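Local coordinates for protein inositol-3-phosphate synthase (Caenorhabditis elegans, PDB 1VKO) that belongs to the myo-inositol-1-phosphate synthase family and binds nicotinamide-adenine-dinucleotide in a Rossmann-like domain, in an assembly of four chains, at residues Phe97-Arg106 / Glu177-Met188; Pro195-Ile203 / Asp277-Phe285. All coordinates share one frame; numbering follows the deposited sequence.

Contact 1 lies at the edge of the chain. It sets the end of helix 87-100 and the start of strand 104-107 against helix 178-188, and two other subunits reach it. Contact 2 is buried and no other chain touches it. It sets the loop 195-203 against the start of helix 281-291, beside the adenine of NAD. The two share no element, and their nearest atoms are about 14 Å apart. Contact 1 mixes an aromatic and methionine patch with charged side chains that bind backbone atoms. Contact 2 has no hydrogen bond between its segments. Its cohesion is apolar, and S196 OG and I197 O bond the adenine of NAD.

Contact 1: Phe97-Arg106 / Glu177-Met188; sequences FANQYAMTWR and EPELQEKLRPFM
F187 touches both F97 and Y101, and the three rings form an aromatic cluster. Its CB lies over one face of the F97 ring, 3.8 Å from the centroid, a CH-pi contact. Its own ring is oblique to both neighbours, with planes 35° from F97 and 45° from Y101. M188 SD meets the F97 ring at its edge, in plane, a Met-aromatic contact.

Aliphatic groups continue the packing. L184 CD2 touches F97 CB at 3.5 Å and also reaches M103 SD. The extended M103 chain brings CE to F187 CE1 at 3.6 Å. L180 has CG anti to the backbone N (chi1 178°), and its CD2 sits over the six-membered ring of W105. M426 of the third subunit packs on A98, W105 and L180.

The polar bonds grip the strand backbone. E179 is extended, and its OE1 takes the N-H of R106 at 2.6 Å, on the syn side. A water donates to both E179 OE1 and R106 O. K183 NZ donates to T104 O at 2.5 Å, tilted from the carbonyl plane. E177 OE2 forms a salt bridge with K108 of the second subunit.

A Schellman motif at A102 ends helix 87-100, which follows strand 77-82 of the Rossmann-like sheet. Helix 178-188 runs obliquely antiparallel to strand 104-106, the first strand of a beta hairpin, with its later turns against the end of helix 87-100.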
loop_
_atom_site.group_PDB
_atom_site.type_symbol
_atom_site.label_atom_id
_atom_site.label_comp_id
_atom_site.label_asym_id
_atom_site.label_seq_id
_atom_site.Cartn_x
_atom_site.Cartn_y
_atom_site.Cartn_z
ATOM N N PHE A 97 30.246 18.629 8.957
ATOM C CA PHE A 97 31.251 19.169 8.032
ATOM C C PHE A 97 30.578 19.690 6.795
ATOM O O PHE A 97 30.884 20.766 6.316
ATOM C CB PHE A 97 32.229 18.072 7.625
ATOM C CG PHE A 97 33.283 17.792 8.660
ATOM C CD1 PHE A 97 33.954 18.848 9.306
ATOM C CD2 PHE A 97 33.633 16.487 8.973
ATOM C CE1 PHE A 97 34.925 18.585 10.259
ATOM C CE2 PHE A 97 34.624 16.218 9.913
ATOM C CZ PHE A 97 35.261 17.255 10.564
ATOM N N ALA A 98 29.639 18.901 6.284
ATOM C CA ALA A 98 28.993 19.189 5.044
ATOM C C ALA A 98 28.236 20.483 5.172
ATOM O O ALA A 98 28.279 21.304 4.261
ATOM C CB ALA A 98 28.084 18.051 4.667
ATOM N N ASN A 99 27.549 20.691 6.295
ATOM C CA ASN A 99 26.895 22.002 6.541
ATOM C C ASN A 99 27.847 23.180 6.819
ATOM O O ASN A 99 27.557 24.307 6.436
ATOM C CB ASN A 99 25.842 21.911 7.639
ATOM C CG ASN A 99 24.578 21.264 7.163
ATOM O OD1 ASN A 99 23.601 21.948 6.817
ATOM N ND2 ASN A 99 24.574 19.931 7.138
ATOM N N GLN A 100 28.963 22.924 7.484
ATOM C CA GLN A 100 29.980 23.960 7.724
ATOM C C GLN A 100 30.495 24.547 6.421
ATOM O O GLN A 100 30.602 25.769 6.282
ATOM C CB GLN A 100 31.145 23.381 8.505
ATOM C CG GLN A 100 30.931 23.268 10.008
ATOM C CD GLN A 100 32.011 22.443 10.686
ATOM O OE1 GLN A 100 32.649 21.617 10.047
ATOM N NE2 GLN A 100 32.182 22.628 11.998
ATOM N N TYR A 101 30.769 23.682 5.443
ATOM C CA TYR A 101 31.288 24.110 4.149
ATOM C C TYR A 101 30.247 24.276 3.062
ATOM O O TYR A 101 30.598 24.521 1.904
ATOM C CB TYR A 101 32.348 23.129 3.687
ATOM C CG TYR A 101 33.538 23.151 4.606
ATOM C CD1 TYR A 101 33.596 22.321 5.718
ATOM C CD2 TYR A 101 34.588 24.041 4.392
ATOM C CE1 TYR A 101 34.679 22.354 6.581
ATOM C CE2 TYR A 101 35.690 24.080 5.252
ATOM C CZ TYR A 101 35.718 23.238 6.341
ATOM O OH TYR A 101 36.784 23.263 7.189
ATOM N N ALA A 102 28.970 24.125 3.419
ATOM C CA ALA A 102 27.883 24.274 2.459
ATOM C C ALA A 102 28.083 23.425 1.195
ATOM O O ALA A 102 27.937 23.908 0.062
ATOM C CB ALA A 102 27.711 25.737 2.106
ATOM N N MET A 103 28.384 22.143 1.394
ATOM C CA MET A 103 28.647 21.244 0.273
ATOM C C MET A 103 27.409 20.951 -0.551
ATOM O O MET A 103 26.295 20.820 -0.018
ATOM C CB MET A 103 29.332 19.959 0.727
ATOM C CG MET A 103 30.441 20.160 1.781
ATOM S SD MET A 103 31.536 18.739 1.960
ATOM C CE MET A 103 32.872 19.370 2.944
ATOM N N THR A 104 27.606 20.883 -1.865
ATOM C CA THR A 104 26.547 20.516 -2.776
ATOM C C THR A 104 26.959 19.263 -3.516
ATOM O O THR A 104 28.120 18.901 -3.520
ATOM C CB THR A 104 26.257 21.650 -3.799
ATOM O OG1 THR A 104 27.474 22.247 -4.212
ATOM C CG2 THR A 104 25.505 22.812 -3.164
ATOM N N TRP A 105 25.993 18.585 -4.130
ATOM C CA TRP A 105 26.331 17.464 -5.010
ATOM C C TRP A 105 25.356 17.452 -6.191
ATOM O O TRP A 105 24.218 17.912 -6.040
ATOM C CB TRP A 105 26.370 16.127 -4.229
ATOM C CG TRP A 105 25.138 15.839 -3.425
ATOM C CD1 TRP A 105 24.121 15.028 -3.788
ATOM C CD2 TRP A 105 24.784 16.385 -2.134
ATOM N NE1 TRP A 105 23.145 15.017 -2.820
ATOM C CE2 TRP A 105 23.529 15.825 -1.782
ATOM C CE3 TRP A 105 25.404 17.289 -1.237
ATOM C CZ2 TRP A 105 22.850 16.153 -0.580
ATOM C CZ3 TRP A 105 24.762 17.593 -0.030
ATOM C CH2 TRP A 105 23.468 17.026 0.281
ATOM N N ARG A 106 25.804 16.991 -7.367
ATOM C CA ARG A 106 24.914 16.951 -8.535
ATOM C C ARG A 106 23.833 15.881 -8.351
ATOM O O ARG A 106 24.119 14.794 -7.839
ATOM C CB ARG A 106 25.689 16.642 -9.819
ATOM C CG ARG A 106 26.288 17.865 -10.573
ATOM C CD ARG A 106 25.295 18.682 -11.484
ATOM N NE ARG A 106 24.540 17.894 -12.484
ATOM C CZ ARG A 106 23.243 18.112 -12.803
ATOM N NH1 ARG A 106 22.582 19.095 -12.201
ATOM N NH2 ARG A 106 22.599 17.370 -13.717
ATOM N N GLU A 177 25.659 10.175 -1.142
ATOM C CA GLU A 177 25.906 9.872 -2.549
ATOM C C GLU A 177 27.444 9.919 -2.785
ATOM O O GLU A 177 28.104 10.600 -2.019
ATOM C CB GLU A 177 25.218 10.950 -3.371
ATOM C CG GLU A 177 23.716 10.895 -3.408
ATOM C CD GLU A 177 23.188 9.526 -3.790
ATOM O OE1 GLU A 177 23.567 8.974 -4.844
ATOM O OE2 GLU A 177 22.407 9.008 -3.004
ATOM N N PRO A 178 27.999 9.214 -3.785
ATOM C CA PRO A 178 29.442 9.087 -3.925
ATOM C C PRO A 178 30.053 10.466 -3.885
ATOM O O PRO A 178 30.818 10.729 -2.990
ATOM C CB PRO A 178 29.602 8.397 -5.297
ATOM C CG PRO A 178 28.283 7.454 -5.284
ATOM C CD PRO A 178 27.309 8.491 -4.870
ATOM N N GLU A 179 29.590 11.368 -4.730
ATOM C CA GLU A 179 30.156 12.711 -4.821
ATOM C C GLU A 179 30.396 13.337 -3.483
ATOM O O GLU A 179 31.475 13.877 -3.265
ATOM C CB GLU A 179 29.275 13.652 -5.637
ATOM C CG GLU A 179 30.052 14.860 -6.150
ATOM C CD GLU A 179 29.181 15.972 -6.728
ATOM O OE1 GLU A 179 28.057 15.703 -7.216
ATOM O OE2 GLU A 179 29.643 17.140 -6.685
ATOM N N LEU A 180 29.400 13.278 -2.600
ATOM C CA LEU A 180 29.502 13.910 -1.264
ATOM C C LEU A 180 30.499 13.225 -0.327
ATOM O O LEU A 180 31.036 13.859 0.588
ATOM C CB LEU A 180 28.110 14.059 -0.590
ATOM C CG LEU A 180 28.010 14.653 0.826
ATOM C CD1 LEU A 180 28.633 16.058 0.925
ATOM C CD2 LEU A 180 26.527 14.645 1.291
ATOM N N GLN A 181 30.745 11.936 -0.545
ATOM C CA GLN A 181 31.747 11.206 0.231
ATOM C C GLN A 181 33.122 11.681 -0.219
ATOM O O GLN A 181 34.036 11.845 0.610
ATOM C CB GLN A 181 31.618 9.686 0.033
ATOM C CG GLN A 181 30.334 9.032 0.618
ATOM C CD GLN A 181 30.274 7.525 0.401
ATOM O OE1 GLN A 181 31.327 6.862 0.382
ATOM N NE2 GLN A 181 29.040 6.974 0.208
ATOM N N GLU A 182 33.286 11.929 -1.520
ATOM C CA GLU A 182 34.583 12.467 -1.992
ATOM C C GLU A 182 34.891 13.859 -1.468
ATOM O O GLU A 182 35.973 14.102 -1.007
ATOM C CB GLU A 182 34.715 12.408 -3.512
ATOM C CG GLU A 182 35.516 11.202 -4.001
ATOM C CD GLU A 182 35.042 9.885 -3.407
ATOM O OE1 GLU A 182 33.993 9.339 -3.857
ATOM O OE2 GLU A 182 35.734 9.397 -2.489
ATOM N N LYS A 183 33.934 14.759 -1.521
ATOM C CA LYS A 183 34.087 16.079 -0.937
ATOM C C LYS A 183 34.422 16.008 0.544
ATOM O O LYS A 183 35.246 16.798 1.039
ATOM C CB LYS A 183 32.789 16.877 -1.145
ATOM C CG LYS A 183 32.676 17.464 -2.557
ATOM C CD LYS A 183 31.333 18.113 -2.805
ATOM C CE LYS A 183 31.425 18.983 -4.034
ATOM N NZ LYS A 183 30.336 19.996 -4.106
ATOM N N LEU A 184 33.773 15.076 1.268
ATOM C CA LEU A 184 34.016 14.915 2.712
ATOM C C LEU A 184 35.287 14.149 3.085
ATOM O O LEU A 184 35.698 14.152 4.250
ATOM C CB LEU A 184 32.830 14.300 3.388
ATOM C CG LEU A 184 31.571 15.139 3.569
ATOM C CD1 LEU A 184 30.588 14.161 3.942
ATOM C CD2 LEU A 184 31.757 16.147 4.704
ATOM N N ARG A 185 35.935 13.541 2.096
ATOM C CA ARG A 185 37.115 12.710 2.328
ATOM C C ARG A 185 38.265 13.366 3.176
ATOM O O ARG A 185 38.711 12.769 4.158
ATOM C CB ARG A 185 37.634 12.135 0.993
ATOM C CG ARG A 185 39.050 11.601 1.050
ATOM C CD ARG A 185 39.389 10.609 -0.067
ATOM N NE ARG A 185 40.360 9.603 0.392
ATOM C CZ ARG A 185 40.886 8.643 -0.366
ATOM N NH1 ARG A 185 40.533 8.537 -1.632
ATOM N NH2 ARG A 185 41.772 7.786 0.140
ATOM N N PRO A 186 38.755 14.558 2.826
ATOM C CA PRO A 186 39.865 15.152 3.598
ATOM C C PRO A 186 39.477 15.562 5.035
ATOM O O PRO A 186 40.342 15.937 5.828
ATOM C CB PRO A 186 40.247 16.371 2.767
ATOM C CG PRO A 186 39.029 16.734 2.055
ATOM C CD PRO A 186 38.341 15.434 1.709
ATOM N N PHE A 187 38.190 15.475 5.373
ATOM C CA PHE A 187 37.754 15.813 6.721
ATOM C C PHE A 187 37.530 14.547 7.563
ATOM O O PHE A 187 37.861 14.500 8.752
ATOM C CB PHE A 187 36.477 16.650 6.686
ATOM C CG PHE A 187 36.583 17.922 5.877
ATOM C CD1 PHE A 187 36.255 17.931 4.524
ATOM C CD2 PHE A 187 36.971 19.123 6.483
ATOM C CE1 PHE A 187 36.330 19.100 3.767
ATOM C CE2 PHE A 187 37.040 20.285 5.743
ATOM C CZ PHE A 187 36.721 20.278 4.377
ATOM N N MET A 188 36.979 13.522 6.925
ATOM C CA MET A 188 36.545 12.319 7.605
ATOM C C MET A 188 37.637 11.315 7.661
ATOM O O MET A 188 37.750 10.588 8.651
ATOM C CB MET A 188 35.392 11.685 6.849
ATOM C CG MET A 188 34.211 12.533 6.779
ATOM S SD MET A 188 33.358 12.628 8.358
ATOM C CE MET A 188 32.313 11.146 8.250
HETATM O O HOH W 1 26.495 13.763 -7.667
#

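Contact 2: Pro195-Ile203 / Asp277-Phe285; sequences PSIYYPDFI and DEVSPSNIF. With NAD (nicotinamide-adenine-dinucleotide), chain G.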
loop_
_atom_site.group_PDB
_atom_site.type_symbol
_atom_site.label_atom_id
_atom_site.label_comp_id
_atom_site.label_asym_id
_atom_site.label_seq_id
_atom_site.Cartn_x
_atom_site.Cartn_y
_atom_site.Cartn_z
ATOM N N PRO A 195 39.720 3.000 20.466
ATOM C CA PRO A 195 39.291 1.632 20.773
ATOM C C PRO A 195 38.278 1.593 21.894
ATOM O O PRO A 195 38.260 2.483 22.745
ATOM C CB PRO A 195 40.592 0.913 21.153
ATOM C CG PRO A 195 41.578 1.966 21.411
ATOM C CD PRO A 195 41.160 3.219 20.699
ATOM N N SER A 196 37.377 0.619 21.845
ATOM C CA SER A 196 36.296 0.567 22.813
ATOM C C SER A 196 36.320 -0.702 23.628
ATOM O O SER A 196 37.153 -1.581 23.423
ATOM C CB SER A 196 34.932 0.670 22.114
ATOM O OG SER A 196 34.016 1.348 22.955
ATOM N N ILE A 197 35.358 -0.793 24.539
ATOM C CA ILE A 197 35.128 -1.969 25.358
ATOM C C ILE A 197 34.356 -2.889 24.445
ATOM O O ILE A 197 33.409 -2.449 23.808
ATOM C CB ILE A 197 34.268 -1.552 26.556
ATOM C CG1 ILE A 197 34.972 -0.466 27.343
ATOM C CG2 ILE A 197 33.945 -2.724 27.477
ATOM C CD1 ILE A 197 34.089 0.155 28.388
ATOM N N TYR A 198 34.745 -4.165 24.375
ATOM C CA TYR A 198 34.003 -5.173 23.619
ATOM C C TYR A 198 33.726 -6.372 24.514
ATOM O O TYR A 198 34.645 -7.103 24.838
ATOM C CB TYR A 198 34.837 -5.583 22.398
ATOM C CG TYR A 198 34.256 -6.718 21.559
ATOM C CD1 TYR A 198 32.903 -6.763 21.254
ATOM C CD2 TYR A 198 35.063 -7.734 21.070
ATOM C CE1 TYR A 198 32.372 -7.778 20.506
ATOM C CE2 TYR A 198 34.531 -8.760 20.308
ATOM C CZ TYR A 198 33.188 -8.766 20.027
ATOM O OH TYR A 198 32.617 -9.771 19.287
ATOM N N TYR A 199 32.475 -6.602 24.915
ATOM C CA TYR A 199 32.148 -7.838 25.635
ATOM C C TYR A 199 31.227 -8.688 24.738
ATOM O O TYR A 199 30.009 -8.463 24.705
ATOM C CB TYR A 199 31.500 -7.562 27.008
ATOM C CG TYR A 199 32.294 -6.670 27.971
ATOM C CD1 TYR A 199 33.686 -6.545 27.889
ATOM C CD2 TYR A 199 31.649 -5.986 28.988
ATOM C CE1 TYR A 199 34.389 -5.745 28.773
ATOM C CE2 TYR A 199 32.344 -5.171 29.862
ATOM C CZ TYR A 199 33.711 -5.043 29.752
ATOM O OH TYR A 199 34.400 -4.231 30.650
ATOM N N PRO A 200 31.792 -9.652 24.009
ATOM C CA PRO A 200 31.086 -10.295 22.888
ATOM C C PRO A 200 29.640 -10.682 23.236
ATOM O O PRO A 200 28.718 -10.524 22.428
ATOM C CB PRO A 200 31.926 -11.540 22.635
ATOM C CG PRO A 200 33.317 -11.132 23.055
ATOM C CD PRO A 200 33.130 -10.236 24.231
ATOM N N ASP A 201 29.469 -11.154 24.461
ATOM C CA ASP A 201 28.203 -11.633 25.020
ATOM C C ASP A 201 27.036 -10.619 25.146
ATOM O O ASP A 201 25.858 -11.030 25.342
ATOM C CB ASP A 201 28.498 -12.337 26.368
ATOM C CG ASP A 201 29.753 -11.732 27.134
ATOM O OD1 ASP A 201 30.830 -11.459 26.511
ATOM O OD2 ASP A 201 29.744 -11.509 28.383
ATOM N N PHE A 202 27.316 -9.319 25.015
ATOM C CA PHE A 202 26.249 -8.293 25.073
ATOM C C PHE A 202 25.683 -7.847 23.719
ATOM O O PHE A 202 24.708 -7.107 23.705
ATOM C CB PHE A 202 26.642 -7.064 25.944
ATOM C CG PHE A 202 26.662 -7.340 27.443
ATOM C CD1 PHE A 202 27.765 -7.910 28.044
ATOM C CD2 PHE A 202 25.563 -7.044 28.245
ATOM C CE1 PHE A 202 27.781 -8.219 29.416
ATOM C CE2 PHE A 202 25.589 -7.324 29.615
ATOM C CZ PHE A 202 26.695 -7.905 30.190
ATOM N N ILE A 203 26.241 -8.290 22.578
ATOM C CA ILE A 203 25.632 -7.960 21.248
ATOM C C ILE A 203 25.478 -9.186 20.355
ATOM O O ILE A 203 25.825 -10.292 20.798
ATOM C CB ILE A 203 26.427 -6.858 20.496
ATOM C CG1 ILE A 203 27.753 -7.388 19.984
ATOM C CG2 ILE A 203 26.684 -5.640 21.384
ATOM C CD1 ILE A 203 28.761 -6.289 19.697
ATOM N N ASP A 277 29.683 -10.145 35.933
ATOM C CA ASP A 277 29.368 -10.457 34.554
ATOM C C ASP A 277 28.260 -9.608 33.954
ATOM O O ASP A 277 28.443 -9.080 32.872
ATOM C CB ASP A 277 29.055 -11.955 34.404
ATOM C CG ASP A 277 30.246 -12.740 33.886
ATOM O OD1 ASP A 277 30.385 -12.843 32.653
ATOM O OD2 ASP A 277 31.099 -13.278 34.619
ATOM N N GLU A 278 27.116 -9.494 34.644
ATOM C CA GLU A 278 25.982 -8.683 34.192
ATOM C C GLU A 278 26.261 -7.194 34.352
ATOM O O GLU A 278 25.448 -6.452 34.902
ATOM C CB GLU A 278 24.674 -9.055 34.937
ATOM C CG GLU A 278 23.964 -10.331 34.472
ATOM C CD GLU A 278 23.625 -10.337 32.983
ATOM O OE1 GLU A 278 22.784 -9.543 32.536
ATOM O OE2 GLU A 278 24.187 -11.169 32.243
ATOM N N VAL A 279 27.412 -6.756 33.881
ATOM C CA VAL A 279 27.735 -5.340 33.778
ATOM C C VAL A 279 28.165 -5.092 32.335
ATOM O O VAL A 279 29.191 -5.590 31.904
ATOM C CB VAL A 279 28.844 -4.932 34.787
ATOM C CG1 VAL A 279 29.323 -3.502 34.550
ATOM C CG2 VAL A 279 28.337 -5.094 36.209
ATOM N N SER A 280 27.339 -4.359 31.597
ATOM C CA SER A 280 27.533 -4.173 30.172
ATOM C C SER A 280 28.571 -3.111 29.843
ATOM O O SER A 280 28.854 -2.239 30.669
ATOM C CB SER A 280 26.207 -3.803 29.502
ATOM O OG SER A 280 25.932 -2.414 29.616
ATOM N N PRO A 281 29.097 -3.156 28.619
ATOM C CA PRO A 281 29.914 -2.082 28.070
ATOM C C PRO A 281 29.188 -0.742 28.166
ATOM O O PRO A 281 29.823 0.284 28.452
ATOM C CB PRO A 281 30.032 -2.485 26.609
ATOM C CG PRO A 281 30.029 -4.003 26.687
ATOM C CD PRO A 281 28.943 -4.267 27.648
ATOM N N SER A 282 27.871 -0.751 27.941
ATOM C CA SER A 282 27.103 0.478 27.999
ATOM C C SER A 282 26.932 0.967 29.411
ATOM O O SER A 282 26.723 2.141 29.594
ATOM C CB SER A 282 25.753 0.369 27.295
ATOM O OG SER A 282 24.812 -0.325 28.080
ATOM N N ASN A 283 27.035 0.081 30.401
ATOM C CA ASN A 283 27.026 0.495 31.813
ATOM C C ASN A 283 28.318 1.239 32.138
ATOM O O ASN A 283 28.289 2.214 32.855
ATOM C CB ASN A 283 26.961 -0.711 32.731
ATOM C CG ASN A 283 25.542 -1.308 32.872
ATOM O OD1 ASN A 283 25.399 -2.442 33.306
ATOM N ND2 ASN A 283 24.515 -0.544 32.540
ATOM N N ILE A 284 29.438 0.765 31.599
ATOM C CA ILE A 284 30.751 1.320 31.902
ATOM C C ILE A 284 30.898 2.707 31.291
ATOM O O ILE A 284 31.226 3.646 32.004
ATOM C CB ILE A 284 31.921 0.334 31.548
ATOM C CG1 ILE A 284 31.839 -0.904 32.470
ATOM C CG2 ILE A 284 33.260 0.982 31.813
ATOM C CD1 ILE A 284 32.461 -2.160 31.915
ATOM N N PHE A 285 30.582 2.866 30.003
ATOM C CA PHE A 285 30.424 4.209 29.473
ATOM C C PHE A 285 29.510 5.089 30.319
ATOM O O PHE A 285 29.882 6.195 30.637
ATOM C CB PHE A 285 29.956 4.203 28.021
ATOM C CG PHE A 285 30.980 3.738 27.058
ATOM C CD1 PHE A 285 31.925 4.643 26.553
ATOM C CD2 PHE A 285 31.034 2.403 26.651
ATOM C CE1 PHE A 285 32.912 4.214 25.627
ATOM C CE2 PHE A 285 32.015 1.949 25.710
ATOM C CZ PHE A 285 32.971 2.871 25.202
HETATM P PA NAD G . 25.719 0.584 12.861
HETATM O O1A NAD G . 26.082 -0.823 12.881
HETATM O O2A NAD G . 25.984 1.120 11.515
HETATM O O5B NAD G . 26.541 1.300 14.013
HETATM C C5B NAD G . 27.033 0.563 15.092
HETATM C C4B NAD G . 28.506 0.898 15.238
HETATM O O4B NAD G . 28.862 0.747 16.593
HETATM C C3B NAD G . 29.386 -0.033 14.453
HETATM O O3B NAD G . 30.453 0.790 14.008
HETATM C C2B NAD G . 29.983 -0.981 15.454
HETATM O O2B NAD G . 31.356 -1.084 15.082
HETATM C C1B NAD G . 29.907 -0.169 16.743
HETATM N N9A NAD G . 29.879 -0.865 18.056
HETATM C C8A NAD G . 29.273 -2.028 18.424
HETATM N N7A NAD G . 29.555 -2.259 19.725
HETATM C C5A NAD G . 30.334 -1.279 20.222
HETATM C C6A NAD G . 30.938 -1.044 21.469
HETATM N N6A NAD G . 30.857 -1.894 22.505
HETATM N N1A NAD G . 31.716 0.075 21.622
HETATM C C2A NAD G . 31.926 0.926 20.576
HETATM N N3A NAD G . 31.368 0.656 19.369
HETATM C C4A NAD G . 30.570 -0.416 19.171
HETATM O O3 NAD G . 24.180 0.822 13.310
HETATM P PN NAD G . 23.534 2.274 13.206
HETATM O O1N NAD G . 24.649 3.254 13.273
HETATM O O2N NAD G . 22.648 2.276 12.039
HETATM O O5D NAD G . 22.729 2.503 14.595
HETATM C C5D NAD G . 23.332 2.211 15.844
HETATM C C4D NAD G . 22.331 1.968 16.989
HETATM O O4D NAD G . 21.342 2.968 16.999
HETATM C C3D NAD G . 21.593 0.627 16.905
HETATM O O3D NAD G . 21.495 0.090 18.195
HETATM C C2D NAD G . 20.186 1.026 16.541
HETATM O O2D NAD G . 19.164 0.176 17.038
HETATM C C1D NAD G . 20.084 2.368 17.213
HETATM N N1N NAD G . 18.939 3.028 16.595
HETATM C C2N NAD G . 18.958 3.317 15.267
HETATM C C3N NAD G . 17.853 3.914 14.702
HETATM C C7N NAD G . 18.065 4.544 13.377
HETATM O O7N NAD G . 19.349 4.349 12.814
HETATM N N7N NAD G . 17.085 5.258 12.809
HETATM C C4N NAD G . 16.725 4.242 15.478
HETATM C C5N NAD G . 16.720 3.923 16.818
HETATM C C6N NAD G . 17.845 3.298 17.379
#
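The loop 195-203 runs past the N-terminal end of helix 281-291, with the CA atoms of I197 and P281 5.9 Å apart. S196 and I197 of the loop line the adenine end of the NAD site in this Rossmann-like domain, and helix 281-291 packs behind them. S280 holds the N-cap position, and its N-H bonds to N283 OD1, from above the carbonyl plane. F202 lies against this cap. S280 CA stands over the centre of the F202 ring, 3.8 Å from the centroid, while D277 O meets the ring edge. P281 CD is off-centre at the same ring. R253 adds a cation-pi contact to F202.

P281 CG lies 3.4 Å from Y199 CD2. I284 CD1 lies at the edge of the Y199 ring, and Y199 OH bonds to H223. I197 has CG1 anti to its carbonyl carbon (chi1 -59°), and the extended branch carries CD1 to I284 CG2 at 3.6 Å and F285 CE2 at 3.8 Å. The F285 ring edge faces S196 OG, and W159 meets F285 edge-to-face.

Adenine is read by both a side chain and the backbone. NAD N6A donates a weak bond to I197 O, and S196 OG donates to NAD N1A at 2.9 Å.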